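Phytase (Debaryomyces castellii, PDB 2GFI) hydrolyses phytate (inositol hexakisphosphate), releasing phosphate, as a 3-phytase of the histidine acid phosphatase family. Local coordinates at residues I34-N46 with S364-I376. Sequence-based numbering, arbitrary orientation.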
loop_
_atom_site.group_PDB
_atom_site.type_symbol
_atom_site.label_atom_id
_atom_site.label_comp_id
_atom_site.label_asym_id
_atom_site.label_seq_id
_atom_site.Cartn_x
_atom_site.Cartn_y
_atom_site.Cartn_z
ATOM N N ILE A 34 9.060 9.297 -10.958
ATOM C CA ILE A 34 9.808 10.424 -10.451
ATOM C C ILE A 34 11.318 10.188 -10.461
ATOM O O ILE A 34 12.084 11.114 -10.781
ATOM C CB ILE A 34 9.336 10.822 -9.052
ATOM C CG1 ILE A 34 7.864 11.201 -9.098
ATOM C CG2 ILE A 34 10.163 11.992 -8.522
ATOM C CD1 ILE A 34 7.264 11.498 -7.753
ATOM N N ARG A 35 11.746 8.972 -10.132
ATOM C CA ARG A 35 13.163 8.726 -9.973
ATOM C C ARG A 35 13.889 8.783 -11.314
ATOM O O ARG A 35 15.110 8.862 -11.331
ATOM C CB ARG A 35 13.469 7.430 -9.156
ATOM C CG ARG A 35 13.080 7.590 -7.663
ATOM C CD ARG A 35 14.090 7.120 -6.561
ATOM N NE ARG A 35 13.462 7.137 -5.212
ATOM C CZ ARG A 35 12.419 6.317 -4.898
ATOM N NH1 ARG A 35 11.948 5.466 -5.837
ATOM N NH2 ARG A 35 11.844 6.321 -3.684
ATOM N N PHE A 36 13.132 8.782 -12.419
ATOM C CA PHE A 36 13.727 8.816 -13.760
ATOM C C PHE A 36 13.566 10.143 -14.451
ATOM O O PHE A 36 14.025 10.306 -15.606
ATOM C CB PHE A 36 13.171 7.696 -14.635
ATOM C CG PHE A 36 13.262 6.365 -13.980
ATOM C CD1 PHE A 36 14.492 5.883 -13.555
ATOM C CD2 PHE A 36 12.119 5.635 -13.712
ATOM C CE1 PHE A 36 14.589 4.684 -12.892
ATOM C CE2 PHE A 36 12.213 4.408 -13.051
ATOM C CZ PHE A 36 13.441 3.943 -12.631
ATOM N N LEU A 37 12.926 11.090 -13.753
ATOM C CA LEU A 37 12.599 12.387 -14.381
ATOM C C LEU A 37 13.549 13.506 -13.993
ATOM O O LEU A 37 13.257 14.667 -14.231
ATOM C CB LEU A 37 11.131 12.772 -14.176
ATOM C CG LEU A 37 10.205 11.797 -14.912
ATOM C CD1 LEU A 37 8.738 12.047 -14.561
ATOM C CD2 LEU A 37 10.455 11.887 -16.394
ATOM N N GLY A 38 14.686 13.133 -13.401
ATOM C CA GLY A 38 15.803 14.067 -13.228
ATOM C C GLY A 38 15.604 15.201 -12.223
ATOM O O GLY A 38 16.273 16.210 -12.312
ATOM N N GLY A 39 14.689 15.035 -11.263
ATOM C CA GLY A 39 14.384 16.112 -10.315
ATOM C C GLY A 39 13.304 17.070 -10.783
ATOM O O GLY A 39 12.948 17.997 -10.066
ATOM N N ALA A 40 12.744 16.852 -11.962
ATOM C CA ALA A 40 11.747 17.773 -12.507
ATOM C C ALA A 40 10.362 17.455 -11.992
ATOM O O ALA A 40 9.498 18.337 -11.906
ATOM C CB ALA A 40 11.750 17.714 -14.047
ATOM N N ALA A 41 10.135 16.174 -11.708
ATOM C CA ALA A 41 8.826 15.671 -11.354
ATOM C C ALA A 41 8.603 15.924 -9.832
ATOM O O ALA A 41 9.462 16.544 -9.195
ATOM C CB ALA A 41 8.718 14.190 -11.736
ATOM N N PRO A 42 7.474 15.500 -9.251
ATOM C CA PRO A 42 7.216 15.792 -7.843
ATOM C C PRO A 42 8.282 15.279 -6.852
ATOM O O PRO A 42 9.134 14.433 -7.201
ATOM C CB PRO A 42 5.833 15.163 -7.589
ATOM C CG PRO A 42 5.171 15.225 -8.968
ATOM C CD PRO A 42 6.326 14.822 -9.879
ATOM N N TYR A 43 8.211 15.807 -5.624
ATOM C CA TYR A 43 9.060 15.346 -4.545
ATOM C C TYR A 43 8.999 13.832 -4.412
ATOM O O TYR A 43 7.926 13.220 -4.562
ATOM C CB TYR A 43 8.606 15.953 -3.203
ATOM C CG TYR A 43 9.497 15.518 -2.078
ATOM C CD1 TYR A 43 10.835 15.885 -2.051
ATOM C CD2 TYR A 43 9.010 14.708 -1.059
ATOM C CE1 TYR A 43 11.661 15.466 -1.023
ATOM C CE2 TYR A 43 9.824 14.298 -0.028
ATOM C CZ TYR A 43 11.139 14.665 -0.016
ATOM O OH TYR A 43 11.941 14.212 1.033
ATOM N N ILE A 44 10.157 13.238 -4.124
ATOM C CA ILE A 44 10.204 11.861 -3.693
ATOM C C ILE A 44 11.314 11.710 -2.669
ATOM O O ILE A 44 12.372 12.332 -2.780
ATOM C CB ILE A 44 10.400 10.901 -4.922
ATOM C CG1 ILE A 44 10.014 9.466 -4.547
ATOM C CG2 ILE A 44 11.807 11.046 -5.499
ATOM C CD1 ILE A 44 9.898 8.528 -5.733
ATOM N N GLN A 45 11.065 10.863 -1.679
ATOM C CA GLN A 45 12.023 10.591 -0.612
ATOM C C GLN A 45 13.171 9.756 -1.127
ATOM O O GLN A 45 12.997 8.861 -1.970
ATOM C CB GLN A 45 11.359 9.867 0.564
ATOM C CG GLN A 45 10.241 10.661 1.195
ATOM C CD GLN A 45 9.564 9.932 2.316
ATOM O OE1 GLN A 45 9.608 8.697 2.399
ATOM N NE2 GLN A 45 8.927 10.679 3.182
ATOM N N ASN A 46 14.351 10.044 -0.597
ATOM C CA ASN A 46 15.530 9.324 -0.952
ATOM C C ASN A 46 15.321 7.839 -0.606
ATOM O O ASN A 46 14.689 7.524 0.419
ATOM C CB ASN A 46 16.669 9.961 -0.190
ATOM C CG ASN A 46 17.993 9.341 -0.502
ATOM O OD1 ASN A 46 18.254 8.214 -0.093
ATOM N ND2 ASN A 46 18.851 10.070 -1.224
ATOM N N SER A 364 23.167 10.098 -8.010
ATOM C CA SER A 364 21.744 10.120 -8.294
ATOM C C SER A 364 21.242 11.534 -8.064
ATOM O O SER A 364 21.044 11.992 -6.923
ATOM C CB SER A 364 21.005 9.088 -7.434
ATOM O OG SER A 364 19.607 9.181 -7.644
ATOM N N HIS A 365 21.053 12.245 -9.158
ATOM C CA HIS A 365 20.641 13.622 -9.012
ATOM C C HIS A 365 19.329 13.776 -8.201
ATOM O O HIS A 365 19.248 14.584 -7.268
ATOM C CB HIS A 365 20.507 14.259 -10.361
ATOM C CG HIS A 365 19.950 15.625 -10.292
ATOM N ND1 HIS A 365 18.622 15.886 -10.510
ATOM C CD2 HIS A 365 20.524 16.807 -9.981
ATOM C CE1 HIS A 365 18.409 17.184 -10.381
ATOM N NE2 HIS A 365 19.546 17.762 -10.065
ATOM N N VAL A 366 18.320 12.983 -8.562
ATOM C CA VAL A 366 16.992 13.008 -7.905
ATOM C C VAL A 366 17.019 12.543 -6.429
ATOM O O VAL A 366 16.119 12.873 -5.661
ATOM C CB VAL A 366 15.975 12.194 -8.733
ATOM C CG1 VAL A 366 16.299 10.709 -8.672
ATOM C CG2 VAL A 366 14.554 12.478 -8.288
ATOM N N GLY A 367 18.049 11.778 -6.043
ATOM C CA GLY A 367 18.235 11.371 -4.651
ATOM C C GLY A 367 18.616 12.600 -3.821
ATOM O O GLY A 367 18.437 12.621 -2.592
ATOM N N ILE A 368 19.123 13.632 -4.499
ATOM C CA ILE A 368 19.620 14.828 -3.820
ATOM C C ILE A 368 18.630 15.957 -3.978
ATOM O O ILE A 368 18.206 16.540 -2.968
ATOM C CB ILE A 368 21.027 15.280 -4.317
ATOM C CG1 ILE A 368 22.080 14.152 -4.267
ATOM C CG2 ILE A 368 21.524 16.478 -3.479
ATOM C CD1 ILE A 368 23.553 14.649 -4.732
ATOM N N THR A 369 18.249 16.268 -5.226
ATOM C CA THR A 369 17.368 17.398 -5.476
ATOM C C THR A 369 16.133 17.079 -6.311
ATOM O O THR A 369 16.042 17.510 -7.469
ATOM C CB THR A 369 18.117 18.614 -6.098
ATOM O OG1 THR A 369 18.604 18.267 -7.402
ATOM C CG2 THR A 369 19.383 18.998 -5.296
ATOM N N PRO A 370 15.162 16.363 -5.735
ATOM C CA PRO A 370 13.868 16.252 -6.367
ATOM C C PRO A 370 13.243 17.616 -6.180
ATOM O O PRO A 370 13.800 18.433 -5.436
ATOM C CB PRO A 370 13.148 15.228 -5.488
ATOM C CG PRO A 370 13.758 15.462 -4.123
ATOM C CD PRO A 370 15.194 15.624 -4.453
ATOM N N GLN A 371 12.108 17.873 -6.827
ATOM C CA GLN A 371 11.371 19.109 -6.528
ATOM C C GLN A 371 11.044 19.036 -5.054
ATOM O O GLN A 371 10.693 17.955 -4.561
ATOM C CB GLN A 371 10.107 19.192 -7.344
ATOM C CG GLN A 371 10.338 19.291 -8.826
ATOM C CD GLN A 371 10.738 20.709 -9.273
ATOM O OE1 GLN A 371 11.006 21.574 -8.441
ATOM N NE2 GLN A 371 10.766 20.935 -10.586
ATOM N N GLY A 372 11.209 20.147 -4.334
ATOM C CA GLY A 372 10.907 20.160 -2.922
ATOM C C GLY A 372 12.008 19.473 -2.134
ATOM O O GLY A 372 11.784 19.054 -0.993
ATOM N N ALA A 373 13.192 19.336 -2.737
ATOM C CA ALA A 373 14.364 18.752 -2.073
ATOM C C ALA A 373 14.619 19.347 -0.687
ATOM O O ALA A 373 14.467 20.550 -0.483
ATOM C CB ALA A 373 15.595 18.933 -2.928
ATOM N N ARG A 374 15.053 18.500 0.243
ATOM C CA ARG A 374 15.326 18.920 1.584
ATOM C C ARG A 374 16.625 18.293 2.032
ATOM O O ARG A 374 16.777 17.073 2.060
ATOM C CB ARG A 374 14.152 18.565 2.527
ATOM C CG ARG A 374 13.659 17.115 2.436
ATOM C CD ARG A 374 12.206 16.925 2.762
ATOM N NE ARG A 374 11.406 17.523 1.713
ATOM C CZ ARG A 374 10.080 17.585 1.685
ATOM N NH1 ARG A 374 9.344 17.076 2.676
ATOM N NH2 ARG A 374 9.489 18.136 0.630
ATOM N N THR A 375 17.598 19.126 2.341
ATOM C CA THR A 375 18.801 18.630 2.943
ATOM C C THR A 375 18.775 19.147 4.367
ATOM O O THR A 375 18.690 20.346 4.610
ATOM C CB THR A 375 20.031 19.125 2.147
ATOM O OG1 THR A 375 20.237 18.230 1.036
ATOM C CG2 THR A 375 21.332 19.073 2.997
ATOM N N ILE A 376 18.787 18.228 5.313
ATOM C CA ILE A 376 18.712 18.613 6.712
ATOM C C ILE A 376 19.959 18.117 7.450
ATOM O O ILE A 376 20.392 16.972 7.259
ATOM C CB ILE A 376 17.447 18.029 7.331
ATOM C CG1 ILE A 376 16.218 18.861 6.917
ATOM C CG2 ILE A 376 17.592 17.885 8.848
ATOM C CD1 ILE A 376 14.914 18.102 7.117
HETATM O O HOH W 1 11.581 15.173 -8.471
HETATM O O HOH W 2 14.979 11.636 -3.493
#
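The guanidinium of Arg374 lies flat on one face of the Tyr43 ring, a cation-pi stack with CZ of Arg374 3.7 Å from the ring centroid and the planes 16° apart. NH2 sits over the middle of the ring, while the two side chains cross at about a right angle. A bend at chi3 (69°) turns the guanidinium back so that NE and NH2 both donate, in its own plane, to Gly372 O, which fixes its rotation. Four residues earlier in the same segment, Pro370 sets CG against Tyr43 CD1 at 3.6 Å and CB toward Ile44. Val366 uses both its methyls, CG1 meeting Arg35 O at 3.4 Å and CG2 packing on Ile44 CG2 at 4.2 Å. At one end Asn46 ND2 reaches Gly367 O (2.9 Å, 163°), tilted from the carbonyl plane, while OD1 of Asn46 accepts from Gly48 N; at the other, Gln371 NE2 donates to Ala40 O at 3.2 Å from above that carbonyl's plane. Gly39, in a type I' turn from Leu37 to Ala40, makes a CA-H...O contact with Thr369 O, its CA 3.6 Å from that oxygen.

In the histidine acid phosphatase fold this places the N-terminal loop 34-46 beside the predicted catalytic centre: the Gln371 side chain touches that of His70, the likely nucleophile, and Thr369 that of Asp333, the likely proton donor. Two waters bridge the segments as well, one donating to Ala41 O and accepting from Gln371 N, the other donating to both Ile44 O and Val366 O.

Farther out, Arg374 NH2 forms a salt bridge with Asp136, and Tyr43 OH is hydrogen-bonded to Asp394. Gln25 of a second subunit donates to Tyr43 O, bringing that subunit against the same loop.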